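Local coordinates for protein acyl-CoA thioesterase II TesB2 (Mycobacterium marinum, PDB 3U0A) that probably hydrolyses fatty acyl-CoA thioesters to free fatty acid and coenzyme A, as a double-hotdog enzyme of the C/M/P thioester hydrolase family, at residues V77-R82 and N95-G100; F89-V94 and G107-T112; L199-S204 and V268-L273; R229-D234 and E263-V268. All blocks are in the same frame, centred on the assembly; numbering follows the deposited sequence.

Contact 1: V77-R82 and N95-G100; sequences VFLVER and NAVQHG. With SO4 (sulfate ion), chain D.
Phe78 and Ala96 meet on the helix-facing side of two antiparallel strands, the ring coming close to the single methyl group of Ala96: Phe78 CE1 lies 3.5 Å from Ala96 CB, with CD1 almost as near. The ring gets there because CG stands beside the backbone N and opposite the carbonyl carbon (chi1 -54°). The two residues form a non-hydrogen-bonded pair, flanked by the hydrogen-bonded pairs Val77-Val97 and Leu79-Asn95. In the first of these, Val77 N reaches Val97 O at 3.1 Å in an almost straight bond (179°), and Val97 N returns to Val77 O at 2.8 Å. In the second, Leu79 N meets Asn95 O at 3.0 Å and Asn95 N meets Leu79 O at 3.1 Å. Strands 76-85 and 89-98 make a beta hairpin of the N-terminal hotdog domain, and the long helix 34-51 is the one the sheet wraps: Gln44, Ser45 and Ser48 touch Phe78, while Val41 touches Ala96. The face carrying Val77, Leu79, Asn95 and Val97 is the more exposed one. There Leu79 CD1 and Val97 CG2 come within 4.2 Å on a diagonal between the two hydrogen-bonded pairs. Toward the hairpin turn, the extended side chain of Arg82 carries its guanidinium to a sulfate ion, probably from the crystallisation liquor; Arg82 NH2 donates to sulfate O1 at 3.3 Å through a bent bond (137°), and Arg82 NE bonds Asn19 OD1.

Contact 2: F89-V94 and G107-T112; sequences FVTRRV and GASFQT
Strands 89-94 and 107-111 run antiparallel at 160°, their axes 4.6 Å apart, and four backbone hydrogen bonds join Val90 with Phe110 and Arg92 with Ala108. Between and beside these pairs, Phe89-Gln111, Thr91-Ser109 and Arg93-Gly107 are non-hydrogen-bonded. The side chain of Gln111 lies alongside Phe89 and covers one face of its ring: Gln111 CG sits 3.8 Å from the ring centroid as a CH-pi contact, and the amide plane is turned 23° from the ring. Gln111 NE2 reaches Phe89 CZ at 3.3 Å. Gln111 can lie along the ring because CG is anti to the backbone N (chi1 -178°) and the chain runs on extended. Its amide is held at both ends, NE2 by Gln114 and OE1 by Arg250 of the second subunit. Ser109 OG comes to the ring edge, 3.9 Å from Phe89 CD2. Strands 89-98 and 101-111 form a beta hairpin of the N-terminal hotdog sheet, whose other face, with Val90, Arg92, Ala108 and Phe110, turns to helix 34-51. On that face Val90 O lies in the plane of the Phe110 ring at its edge, 3.5 Å from Phe110 CD1, while Arg92 CG stands 4.1 Å from Phe110 CE1, the two side chains nearly perpendicular. The Arg92 chain bends at its second torsion and leads its guanidinium off to a salt bridge with Asp85 and a bond to Thr52 O. Arg92 NH1 also donates to Thr91 O at 3.2 Å, approaching from above the carbonyl plane.

Contact 3: L199-S204 and V268-L273; sequences LTLLGS and VMQEGL
With CG anti to the backbone N (chi1 -173°), Leu201 sends CD2 toward Val268; Leu201 CD2 and Val268 CG1 meet at 3.8 Å, the two side chains lying flank to flank and pointing opposite ways. Gln270 is likewise anti at chi1 (176°) and extended beyond CG, and this brings its aliphatic part against both leucines. Leu202 lies athwart it, Leu202 CG 3.8 Å from Gln270 CG, while Gln270 OE1 is 3.9 Å from Leu201 CB. The two methyls of Leu202 reach on to the backbone of Gly272, Leu202 CD2 standing 3.5 Å from Gly272 N and Leu202 CD1 3.8 Å from Gly272 CA. No hydrogen bond crosses the contact. On the leucine side, Leu201 O is gripped by both Ser204 N and Ser204 OG, each at 2.9 Å, which ties the turn together; the amide NE2 of Gln270 makes a weak bond to Asp222 O. The residues that follow helix 186-200, running into a 3-10 turn, thus lie against strand 264-275, part of the helix-on-curved-sheet packing of a hotdog domain.

Contact 4: R229-D234 and E263-V268; sequences RGFRAD and ELVAAV
A classic beta bulge, in which Val265 and Ala266 both face Ile257, opens strand 264-275 of the C-terminal hotdog domain, and the loop after strand 217-227 folds against this start of the strand. Arg229 is the main partner. Its chain runs extended from CG to NE across the backbone of Leu264, so that Arg229 CD comes to 3.2 Å and Arg229 NH1 to 2.7 Å from Leu264 O. The NH1 bond has an angle of 150°, and the oxygen is near the guanidinium edge, somewhat tilted from its plane. NH1 also bonds Ser245 OG of the second subunit, so this arginine links the strand start to that subunit. A weak backbone bond joins Arg229 N to Val265 O at 3.3 Å. Glu263 OE1 lies 4.2 Å from Arg229 NE, well out of the guanidinium plane, probably a charge attraction without a hydrogen bond. Further along the loop, Phe231 CG takes the crowded position between the backbone N and the carbonyl carbon (chi1 62°), which brings Phe231 CD1 to 4.0 Å from Val265 CB. Phe231 CB meets Val265 CG1 at 3.9 Å. Val265 CB also approaches Arg229 O at 3.6 Å. Phe231 also touches Leu193 of helix 186-200. The loop between strands 217-227 and 237-247 thus meets the bulged start of strand 264-275 at the subunit boundary of the C-terminal hotdog domain.

In the fold
Along the chain, contacts 1 and 2 come first, their segments alternating, and contacts 3 and 4 follow in the second hotdog domain. Contacts 1 and 2 share strand 89-98, their centres about 16 Å apart, and meet in the salt bridge between Glu81 and Arg93. Contacts 3 and 4 share strand 264-275 and Val268, with centres about 18 Å apart, and contact 4 is nested within the loop that contact 3 closes. Centres of contacts 2 and 3 lie about 23 Å apart without touching. This fits a double-hotdog fold, in which curved antiparallel sheets wrap long helices. All four contacts reach the second subunit, contact 1 through Asn95 alone.

Contact 1: V77-R82 and N95-G100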
loop_
_atom_site.group_PDB
_atom_site.type_symbol
_atom_site.label_atom_id
_atom_site.label_comp_id
_atom_site.label_asym_id
_atom_site.label_seq_id
_atom_site.Cartn_x
_atom_site.Cartn_y
_atom_site.Cartn_z
ATOM N N VAL A 77 21.771 -10.313 -5.685
ATOM C CA VAL A 77 21.172 -11.591 -5.868
ATOM C C VAL A 77 19.743 -11.545 -5.339
ATOM O O VAL A 77 19.472 -10.965 -4.290
ATOM C CB VAL A 77 21.994 -12.656 -5.137
ATOM C CG1 VAL A 77 21.247 -13.982 -5.068
ATOM C CG2 VAL A 77 23.348 -12.785 -5.814
ATOM N N PHE A 78 18.834 -12.169 -6.075
ATOM C CA PHE A 78 17.410 -12.150 -5.753
ATOM C C PHE A 78 16.967 -13.572 -5.436
ATOM O O PHE A 78 17.100 -14.489 -6.262
ATOM C CB PHE A 78 16.604 -11.530 -6.914
ATOM C CG PHE A 78 17.099 -10.173 -7.311
ATOM C CD1 PHE A 78 16.670 -9.039 -6.640
ATOM C CD2 PHE A 78 18.073 -10.030 -8.276
ATOM C CE1 PHE A 78 17.169 -7.799 -6.949
ATOM C CE2 PHE A 78 18.564 -8.781 -8.605
ATOM C CZ PHE A 78 18.112 -7.668 -7.945
ATOM N N LEU A 79 16.452 -13.722 -4.219
ATOM C CA LEU A 79 15.975 -14.969 -3.700
ATOM C C LEU A 79 14.453 -15.009 -3.668
ATOM O O LEU A 79 13.834 -14.409 -2.804
ATOM C CB LEU A 79 16.527 -15.128 -2.298
ATOM C CG LEU A 79 18.051 -15.102 -2.257
ATOM C CD1 LEU A 79 18.473 -15.404 -0.825
ATOM C CD2 LEU A 79 18.640 -16.116 -3.284
ATOM N N VAL A 80 13.878 -15.756 -4.607
ATOM C CA VAL A 80 12.427 -15.849 -4.806
ATOM C C VAL A 80 11.844 -16.996 -3.984
ATOM O O VAL A 80 12.429 -18.057 -3.945
ATOM C CB VAL A 80 12.044 -16.069 -6.306
ATOM C CG1 VAL A 80 10.535 -16.021 -6.516
ATOM C CG2 VAL A 80 12.719 -15.044 -7.185
ATOM N N GLU A 81 10.689 -16.755 -3.353
ATOM C CA GLU A 81 9.945 -17.757 -2.580
ATOM C C GLU A 81 8.595 -17.965 -3.237
ATOM O O GLU A 81 7.878 -16.976 -3.426
ATOM C CB GLU A 81 9.690 -17.218 -1.189
ATOM C CG GLU A 81 8.833 -18.129 -0.322
ATOM C CD GLU A 81 8.392 -17.427 0.954
ATOM O OE1 GLU A 81 9.249 -17.238 1.860
ATOM O OE2 GLU A 81 7.197 -17.003 1.016
ATOM N N ARG A 82 8.237 -19.205 -3.601
ATOM C CA ARG A 82 6.966 -19.425 -4.334
ATOM C C ARG A 82 5.865 -19.564 -3.318
ATOM O O ARG A 82 5.541 -20.633 -2.914
ATOM C CB ARG A 82 7.013 -20.627 -5.266
ATOM C CG ARG A 82 8.194 -20.586 -6.194
ATOM C CD ARG A 82 8.070 -21.459 -7.443
ATOM N NE ARG A 82 9.187 -21.145 -8.334
ATOM C CZ ARG A 82 9.325 -21.533 -9.594
ATOM N NH1 ARG A 82 8.407 -22.285 -10.179
ATOM N NH2 ARG A 82 10.402 -21.149 -10.270
ATOM N N ASN A 95 13.651 -11.502 -1.716
ATOM C CA ASN A 95 14.668 -10.782 -0.961
ATOM C C ASN A 95 15.866 -10.441 -1.854
ATOM O O ASN A 95 16.489 -11.315 -2.398
ATOM C CB ASN A 95 15.171 -11.609 0.225
ATOM C CG ASN A 95 14.230 -11.598 1.421
ATOM O OD1 ASN A 95 13.266 -10.805 1.511
ATOM N ND2 ASN A 95 14.525 -12.480 2.372
ATOM N N ALA A 96 16.180 -9.159 -1.994
ATOM C CA ALA A 96 17.369 -8.739 -2.739
ATOM C C ALA A 96 18.511 -8.668 -1.734
ATOM O O ALA A 96 18.376 -8.010 -0.691
ATOM C CB ALA A 96 17.152 -7.400 -3.427
ATOM N N VAL A 97 19.607 -9.370 -2.038
ATOM C CA VAL A 97 20.675 -9.568 -1.087
ATOM C C VAL A 97 22.018 -9.074 -1.616
ATOM O O VAL A 97 22.372 -9.306 -2.771
ATOM C CB VAL A 97 20.781 -11.065 -0.637
ATOM C CG1 VAL A 97 22.048 -11.305 0.165
ATOM C CG2 VAL A 97 19.582 -11.497 0.196
ATOM N N GLN A 98 22.762 -8.412 -0.728
ATOM C CA GLN A 98 24.164 -8.022 -0.948
ATOM C C GLN A 98 25.028 -8.274 0.277
ATOM O O GLN A 98 24.753 -7.731 1.335
ATOM C CB GLN A 98 24.280 -6.553 -1.287
ATOM C CG GLN A 98 23.723 -6.184 -2.644
ATOM C CD GLN A 98 24.153 -4.796 -3.076
ATOM O OE1 GLN A 98 24.081 -3.850 -2.278
ATOM N NE2 GLN A 98 24.584 -4.654 -4.334
ATOM N N HIS A 99 26.100 -9.061 0.089
ATOM C CA HIS A 99 27.046 -9.439 1.137
ATOM C C HIS A 99 26.303 -9.947 2.358
ATOM O O HIS A 99 26.541 -9.558 3.495
ATOM C CB HIS A 99 28.057 -8.290 1.432
ATOM C CG HIS A 99 29.308 -8.755 2.187
ATOM N ND1 HIS A 99 30.169 -9.707 1.692
ATOM C CD2 HIS A 99 29.802 -8.405 3.474
ATOM C CE1 HIS A 99 31.147 -9.940 2.618
ATOM N NE2 HIS A 99 30.928 -9.143 3.692
ATOM N N GLY A 100 25.352 -10.831 2.108
ATOM C CA GLY A 100 24.683 -11.546 3.161
ATOM C C GLY A 100 23.578 -10.764 3.797
ATOM O O GLY A 100 22.977 -11.271 4.704
HETATM S S SO4 D . 12.495 -22.397 -13.463
HETATM O O1 SO4 D . 11.731 -23.218 -12.449
HETATM O O2 SO4 D . 11.691 -21.216 -13.871
HETATM O O3 SO4 D . 13.769 -21.891 -12.862
HETATM O O4 SO4 D . 12.899 -23.282 -14.642
#

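Contact 2: F89-V94 and G107-T112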
loop_
_atom_site.group_PDB
_atom_site.type_symbol
_atom_site.label_atom_id
_atom_site.label_comp_id
_atom_site.label_asym_id
_atom_site.label_seq_id
_atom_site.Cartn_x
_atom_site.Cartn_y
_atom_site.Cartn_z
ATOM N N PHE A 89 -4.688 -17.159 -8.653
ATOM C CA PHE A 89 -3.703 -16.273 -8.111
ATOM C C PHE A 89 -2.389 -17.022 -7.781
ATOM O O PHE A 89 -2.392 -18.164 -7.280
ATOM C CB PHE A 89 -4.265 -15.598 -6.853
ATOM C CG PHE A 89 -5.341 -14.559 -7.132
ATOM C CD1 PHE A 89 -6.665 -14.938 -7.275
ATOM C CD2 PHE A 89 -5.025 -13.199 -7.235
ATOM C CE1 PHE A 89 -7.642 -14.011 -7.529
ATOM C CE2 PHE A 89 -6.017 -12.266 -7.497
ATOM C CZ PHE A 89 -7.328 -12.682 -7.637
ATOM N N VAL A 90 -1.265 -16.373 -8.070
ATOM C CA VAL A 90 0.029 -16.845 -7.649
ATOM C C VAL A 90 0.657 -15.715 -6.838
ATOM O O VAL A 90 0.478 -14.529 -7.144
ATOM C CB VAL A 90 0.880 -17.246 -8.873
ATOM C CG1 VAL A 90 2.341 -17.383 -8.516
ATOM C CG2 VAL A 90 0.362 -18.548 -9.500
ATOM N N THR A 91 1.353 -16.064 -5.761
ATOM C CA THR A 91 2.012 -15.049 -4.936
ATOM C C THR A 91 3.478 -15.373 -4.799
ATOM O O THR A 91 3.816 -16.524 -4.610
ATOM C CB THR A 91 1.399 -14.974 -3.512
ATOM O OG1 THR A 91 -0.034 -14.848 -3.599
ATOM C CG2 THR A 91 1.971 -13.790 -2.740
ATOM N N ARG A 92 4.328 -14.346 -4.855
ATOM C CA ARG A 92 5.767 -14.479 -4.642
ATOM C C ARG A 92 6.299 -13.556 -3.558
ATOM O O ARG A 92 5.762 -12.462 -3.384
ATOM C CB ARG A 92 6.492 -14.178 -5.944
ATOM C CG ARG A 92 6.193 -15.164 -7.074
ATOM C CD ARG A 92 6.680 -16.564 -6.739
ATOM N NE ARG A 92 6.505 -17.531 -7.821
ATOM C CZ ARG A 92 5.582 -18.486 -7.866
ATOM N NH1 ARG A 92 4.672 -18.644 -6.888
ATOM N NH2 ARG A 92 5.551 -19.291 -8.907
ATOM N N ARG A 93 7.328 -13.998 -2.817
ATOM C CA ARG A 93 8.147 -13.068 -1.994
ATOM C C ARG A 93 9.552 -13.076 -2.540
ATOM O O ARG A 93 9.996 -14.117 -3.034
ATOM C CB ARG A 93 8.133 -13.386 -0.493
ATOM C CG ARG A 93 6.786 -13.089 0.119
ATOM C CD ARG A 93 6.764 -13.121 1.636
ATOM N NE ARG A 93 7.297 -14.350 2.252
ATOM C CZ ARG A 93 7.479 -14.550 3.582
ATOM N NH1 ARG A 93 7.178 -13.609 4.512
ATOM N NH2 ARG A 93 8.000 -15.696 3.992
ATOM N N VAL A 94 10.221 -11.926 -2.498
ATOM C CA VAL A 94 11.589 -11.794 -2.973
ATOM C C VAL A 94 12.425 -11.002 -1.969
ATOM O O VAL A 94 11.961 -9.961 -1.449
ATOM C CB VAL A 94 11.693 -11.046 -4.332
ATOM C CG1 VAL A 94 13.157 -10.928 -4.766
ATOM C CG2 VAL A 94 10.888 -11.728 -5.419
ATOM N N GLY A 107 6.856 -8.300 -1.852
ATOM C CA GLY A 107 5.873 -9.284 -2.283
ATOM C C GLY A 107 5.052 -8.777 -3.462
ATOM O O GLY A 107 4.849 -7.565 -3.599
ATOM N N ALA A 108 4.585 -9.717 -4.287
ATOM C CA ALA A 108 3.785 -9.417 -5.465
ATOM C C ALA A 108 2.752 -10.513 -5.722
ATOM O O ALA A 108 3.007 -11.676 -5.430
ATOM C CB ALA A 108 4.681 -9.212 -6.687
ATOM N N SER A 109 1.599 -10.112 -6.293
ATOM C CA SER A 109 0.483 -11.018 -6.598
ATOM C C SER A 109 0.211 -11.050 -8.099
ATOM O O SER A 109 0.256 -10.028 -8.768
ATOM C CB SER A 109 -0.785 -10.591 -5.838
ATOM O OG SER A 109 -1.788 -11.612 -5.813
ATOM N N PHE A 110 -0.072 -12.241 -8.601
ATOM C CA PHE A 110 -0.324 -12.485 -10.015
ATOM C C PHE A 110 -1.694 -13.211 -10.223
ATOM O O PHE A 110 -2.041 -14.146 -9.493
ATOM C CB PHE A 110 0.832 -13.319 -10.598
ATOM C CG PHE A 110 2.207 -12.725 -10.363
ATOM C CD1 PHE A 110 2.752 -12.687 -9.100
ATOM C CD2 PHE A 110 2.949 -12.218 -11.415
ATOM C CE1 PHE A 110 3.995 -12.143 -8.873
ATOM C CE2 PHE A 110 4.211 -11.659 -11.199
ATOM C CZ PHE A 110 4.732 -11.618 -9.918
ATOM N N GLN A 111 -2.467 -12.764 -11.211
ATOM C CA GLN A 111 -3.802 -13.295 -11.446
ATOM C C GLN A 111 -4.022 -13.587 -12.894
ATOM O O GLN A 111 -3.505 -12.903 -13.764
ATOM C CB GLN A 111 -4.857 -12.291 -10.979
ATOM C CG GLN A 111 -6.320 -12.744 -11.118
ATOM C CD GLN A 111 -7.321 -11.600 -10.989
ATOM O OE1 GLN A 111 -6.985 -10.460 -11.218
ATOM N NE2 GLN A 111 -8.551 -11.913 -10.613
ATOM N N THR A 112 -4.853 -14.578 -13.159
ATOM C CA THR A 112 -5.308 -14.826 -14.532
ATOM C C THR A 112 -6.334 -13.765 -15.012
ATOM O O THR A 112 -6.849 -12.940 -14.252
ATOM C CB THR A 112 -5.875 -16.256 -14.723
ATOM O OG1 THR A 112 -6.857 -16.512 -13.726
ATOM C CG2 THR A 112 -4.799 -17.290 -14.625
#

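Contact 3: L199-S204 and V268-L273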
loop_
_atom_site.group_PDB
_atom_site.type_symbol
_atom_site.label_atom_id
_atom_site.label_comp_id
_atom_site.label_asym_id
_atom_site.label_seq_id
_atom_site.Cartn_x
_atom_site.Cartn_y
_atom_site.Cartn_z
ATOM N N LEU A 199 11.207 7.232 -8.501
ATOM C CA LEU A 199 12.055 8.438 -8.644
ATOM C C LEU A 199 11.319 9.705 -8.328
ATOM O O LEU A 199 11.952 10.677 -7.981
ATOM C CB LEU A 199 12.630 8.612 -10.053
ATOM C CG LEU A 199 13.501 7.487 -10.587
ATOM C CD1 LEU A 199 14.246 7.890 -11.857
ATOM C CD2 LEU A 199 14.481 6.977 -9.537
ATOM N N THR A 200 9.991 9.712 -8.457
ATOM C CA THR A 200 9.235 10.988 -8.474
ATOM C C THR A 200 8.166 11.197 -7.435
ATOM O O THR A 200 7.892 12.320 -7.132
ATOM C CB THR A 200 8.554 11.213 -9.825
ATOM O OG1 THR A 200 7.538 10.219 -10.013
ATOM C CG2 THR A 200 9.577 11.136 -10.922
ATOM N N LEU A 201 7.539 10.164 -6.906
ATOM C CA LEU A 201 6.413 10.396 -5.978
ATOM C C LEU A 201 6.767 11.091 -4.679
ATOM O O LEU A 201 6.083 11.994 -4.312
ATOM C CB LEU A 201 5.656 9.119 -5.646
ATOM C CG LEU A 201 4.375 9.254 -4.825
ATOM C CD1 LEU A 201 3.337 10.138 -5.498
ATOM C CD2 LEU A 201 3.812 7.858 -4.624
ATOM N N LEU A 202 7.828 10.693 -4.008
ATOM C CA LEU A 202 8.115 11.212 -2.674
ATOM C C LEU A 202 8.417 12.717 -2.673
ATOM O O LEU A 202 8.300 13.386 -1.624
ATOM C CB LEU A 202 9.246 10.417 -1.989
ATOM C CG LEU A 202 8.788 9.140 -1.252
ATOM C CD1 LEU A 202 9.976 8.298 -0.748
ATOM C CD2 LEU A 202 7.840 9.490 -0.109
ATOM N N GLY A 203 8.794 13.240 -3.845
ATOM C CA GLY A 203 8.906 14.696 -4.074
ATOM C C GLY A 203 7.636 15.463 -3.687
ATOM O O GLY A 203 7.705 16.596 -3.234
ATOM N N SER A 204 6.474 14.840 -3.842
ATOM C CA SER A 204 5.194 15.507 -3.540
ATOM C C SER A 204 5.047 15.890 -2.048
ATOM O O SER A 204 4.274 16.812 -1.714
ATOM C CB SER A 204 3.995 14.652 -3.983
ATOM O OG SER A 204 3.857 13.473 -3.199
ATOM N N VAL A 268 -0.521 4.121 -6.485
ATOM C CA VAL A 268 0.684 3.909 -5.689
ATOM C C VAL A 268 0.557 4.622 -4.361
ATOM O O VAL A 268 0.047 5.734 -4.304
ATOM C CB VAL A 268 1.964 4.467 -6.369
ATOM C CG1 VAL A 268 3.173 4.254 -5.479
ATOM C CG2 VAL A 268 2.203 3.850 -7.747
ATOM N N MET A 269 1.028 3.974 -3.299
ATOM C CA MET A 269 1.295 4.631 -2.020
ATOM C C MET A 269 2.731 4.356 -1.623
ATOM O O MET A 269 3.202 3.250 -1.809
ATOM C CB MET A 269 0.391 4.070 -0.968
ATOM C CG MET A 269 -1.016 4.590 -1.091
ATOM S SD MET A 269 -1.082 6.019 -0.026
ATOM C CE MET A 269 -1.987 5.363 1.366
ATOM N N GLN A 270 3.403 5.366 -1.066
ATOM C CA GLN A 270 4.785 5.265 -0.647
ATOM C C GLN A 270 5.051 6.183 0.518
ATOM O O GLN A 270 4.651 7.353 0.523
ATOM C CB GLN A 270 5.695 5.624 -1.809
ATOM C CG GLN A 270 7.186 5.672 -1.536
ATOM C CD GLN A 270 7.996 5.601 -2.832
ATOM O OE1 GLN A 270 7.637 6.249 -3.814
ATOM N NE2 GLN A 270 9.065 4.806 -2.852
ATOM N N GLU A 271 5.715 5.623 1.521
ATOM C CA GLU A 271 6.165 6.388 2.665
ATOM C C GLU A 271 7.695 6.620 2.533
ATOM O O GLU A 271 8.418 5.759 2.034
ATOM C CB GLU A 271 5.804 5.651 3.950
ATOM C CG GLU A 271 6.077 6.463 5.199
ATOM C CD GLU A 271 5.530 5.818 6.467
ATOM O OE1 GLU A 271 5.769 4.581 6.696
ATOM O OE2 GLU A 271 4.867 6.573 7.234
ATOM N N GLY A 272 8.175 7.773 2.977
ATOM C CA GLY A 272 9.589 8.084 2.977
ATOM C C GLY A 272 10.067 8.648 4.303
ATOM O O GLY A 272 9.277 9.105 5.132
ATOM N N LEU A 273 11.375 8.605 4.502
ATOM C CA LEU A 273 12.013 9.352 5.570
ATOM C C LEU A 273 12.011 10.814 5.173
ATOM O O LEU A 273 12.312 11.132 4.047
ATOM C CB LEU A 273 13.449 8.850 5.798
ATOM C CG LEU A 273 14.180 9.379 7.023
ATOM C CD1 LEU A 273 13.589 8.814 8.304
ATOM C CD2 LEU A 273 15.648 9.041 6.876
#

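Contact 4: R229-D234 and E263-V268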
loop_
_atom_site.group_PDB
_atom_site.type_symbol
_atom_site.label_atom_id
_atom_site.label_comp_id
_atom_site.label_asym_id
_atom_site.label_seq_id
_atom_site.Cartn_x
_atom_site.Cartn_y
_atom_site.Cartn_z
ATOM N N ARG A 229 -4.789 -1.580 -15.329
ATOM C CA ARG A 229 -5.133 -1.690 -16.764
ATOM C C ARG A 229 -3.880 -1.523 -17.576
ATOM O O ARG A 229 -2.907 -0.931 -17.119
ATOM C CB ARG A 229 -6.142 -0.612 -17.182
ATOM C CG ARG A 229 -7.526 -0.809 -16.600
ATOM C CD ARG A 229 -8.331 0.476 -16.679
ATOM N NE ARG A 229 -9.606 0.368 -15.968
ATOM C CZ ARG A 229 -9.839 0.743 -14.703
ATOM N NH1 ARG A 229 -8.899 1.302 -13.937
ATOM N NH2 ARG A 229 -11.046 0.547 -14.191
ATOM N N GLY A 230 -3.898 -2.042 -18.783
ATOM C CA GLY A 230 -2.759 -1.892 -19.674
ATOM C C GLY A 230 -2.552 -0.461 -20.135
ATOM O O GLY A 230 -3.511 0.314 -20.298
ATOM N N PHE A 231 -1.292 -0.123 -20.342
ATOM C CA PHE A 231 -0.895 1.212 -20.782
ATOM C C PHE A 231 0.400 1.087 -21.589
ATOM O O PHE A 231 0.910 -0.012 -21.781
ATOM C CB PHE A 231 -0.663 2.108 -19.549
ATOM C CG PHE A 231 0.452 1.618 -18.656
ATOM C CD1 PHE A 231 0.204 0.689 -17.661
ATOM C CD2 PHE A 231 1.751 2.060 -18.853
ATOM C CE1 PHE A 231 1.225 0.219 -16.860
ATOM C CE2 PHE A 231 2.782 1.595 -18.066
ATOM C CZ PHE A 231 2.522 0.671 -17.064
ATOM N N ARG A 232 0.940 2.214 -22.023
ATOM C CA ARG A 232 2.255 2.255 -22.621
ATOM C C ARG A 232 3.098 3.391 -22.053
ATOM O O ARG A 232 2.683 4.549 -22.084
ATOM C CB ARG A 232 2.103 2.426 -24.119
ATOM C CG ARG A 232 1.683 1.155 -24.849
ATOM C CD ARG A 232 2.025 1.187 -26.336
ATOM N NE ARG A 232 3.481 1.249 -26.564
ATOM C CZ ARG A 232 4.286 0.203 -26.753
ATOM N NH1 ARG A 232 3.813 -1.036 -26.753
ATOM N NH2 ARG A 232 5.586 0.411 -26.947
ATOM N N ALA A 233 4.285 3.069 -21.538
ATOM C CA ALA A 233 5.179 4.072 -20.971
ATOM C C ALA A 233 5.947 4.914 -21.978
ATOM O O ALA A 233 6.629 5.805 -21.568
ATOM C CB ALA A 233 6.143 3.413 -20.045
ATOM N N ASP A 234 5.873 4.603 -23.273
ATOM C CA ASP A 234 6.343 5.509 -24.317
ATOM C C ASP A 234 5.225 6.444 -24.868
ATOM O O ASP A 234 5.416 7.132 -25.887
ATOM C CB ASP A 234 7.015 4.742 -25.472
ATOM C CG ASP A 234 6.188 3.556 -25.964
ATOM O OD1 ASP A 234 5.053 3.360 -25.475
ATOM O OD2 ASP A 234 6.702 2.800 -26.813
ATOM N N GLU A 263 -7.687 6.834 -18.970
ATOM C CA GLU A 263 -7.771 5.553 -18.318
ATOM C C GLU A 263 -6.881 5.519 -17.086
ATOM O O GLU A 263 -5.692 5.800 -17.179
ATOM C CB GLU A 263 -7.317 4.432 -19.246
ATOM C CG GLU A 263 -8.140 4.237 -20.507
ATOM C CD GLU A 263 -9.509 3.569 -20.264
ATOM O OE1 GLU A 263 -9.563 2.468 -19.643
ATOM O OE2 GLU A 263 -10.546 4.141 -20.735
ATOM N N LEU A 264 -7.460 5.138 -15.946
ATOM C CA LEU A 264 -6.711 4.935 -14.710
ATOM C C LEU A 264 -6.046 3.563 -14.793
ATOM O O LEU A 264 -6.730 2.558 -14.916
ATOM C CB LEU A 264 -7.662 5.026 -13.492
ATOM C CG LEU A 264 -7.131 4.607 -12.133
ATOM C CD1 LEU A 264 -5.936 5.443 -11.719
ATOM C CD2 LEU A 264 -8.247 4.759 -11.137
ATOM N N VAL A 265 -4.717 3.544 -14.726
ATOM C CA VAL A 265 -3.943 2.352 -15.030
ATOM C C VAL A 265 -3.115 1.843 -13.877
ATOM O O VAL A 265 -2.798 0.662 -13.877
ATOM C CB VAL A 265 -3.025 2.590 -16.254
ATOM C CG1 VAL A 265 -3.864 3.017 -17.452
ATOM C CG2 VAL A 265 -1.973 3.645 -15.970
ATOM N N ALA A 266 -2.767 2.720 -12.910
ATOM C CA ALA A 266 -2.058 2.327 -11.666
ATOM C C ALA A 266 -2.261 3.291 -10.477
ATOM O O ALA A 266 -2.517 4.487 -10.660
ATOM C CB ALA A 266 -0.566 2.095 -11.927
ATOM N N ALA A 267 -2.208 2.729 -9.264
ATOM C CA ALA A 267 -2.278 3.462 -8.005
ATOM C C ALA A 267 -1.033 3.147 -7.224
ATOM O O ALA A 267 -0.509 2.043 -7.326
ATOM C CB ALA A 267 -3.501 3.072 -7.201
ATOM N N VAL A 268 -0.521 4.121 -6.485
ATOM C CA VAL A 268 0.684 3.909 -5.689
ATOM C C VAL A 268 0.557 4.622 -4.361
ATOM O O VAL A 268 0.047 5.734 -4.304
ATOM C CB VAL A 268 1.964 4.467 -6.369
ATOM C CG1 VAL A 268 3.173 4.254 -5.479
ATOM C CG2 VAL A 268 2.203 3.850 -7.747
#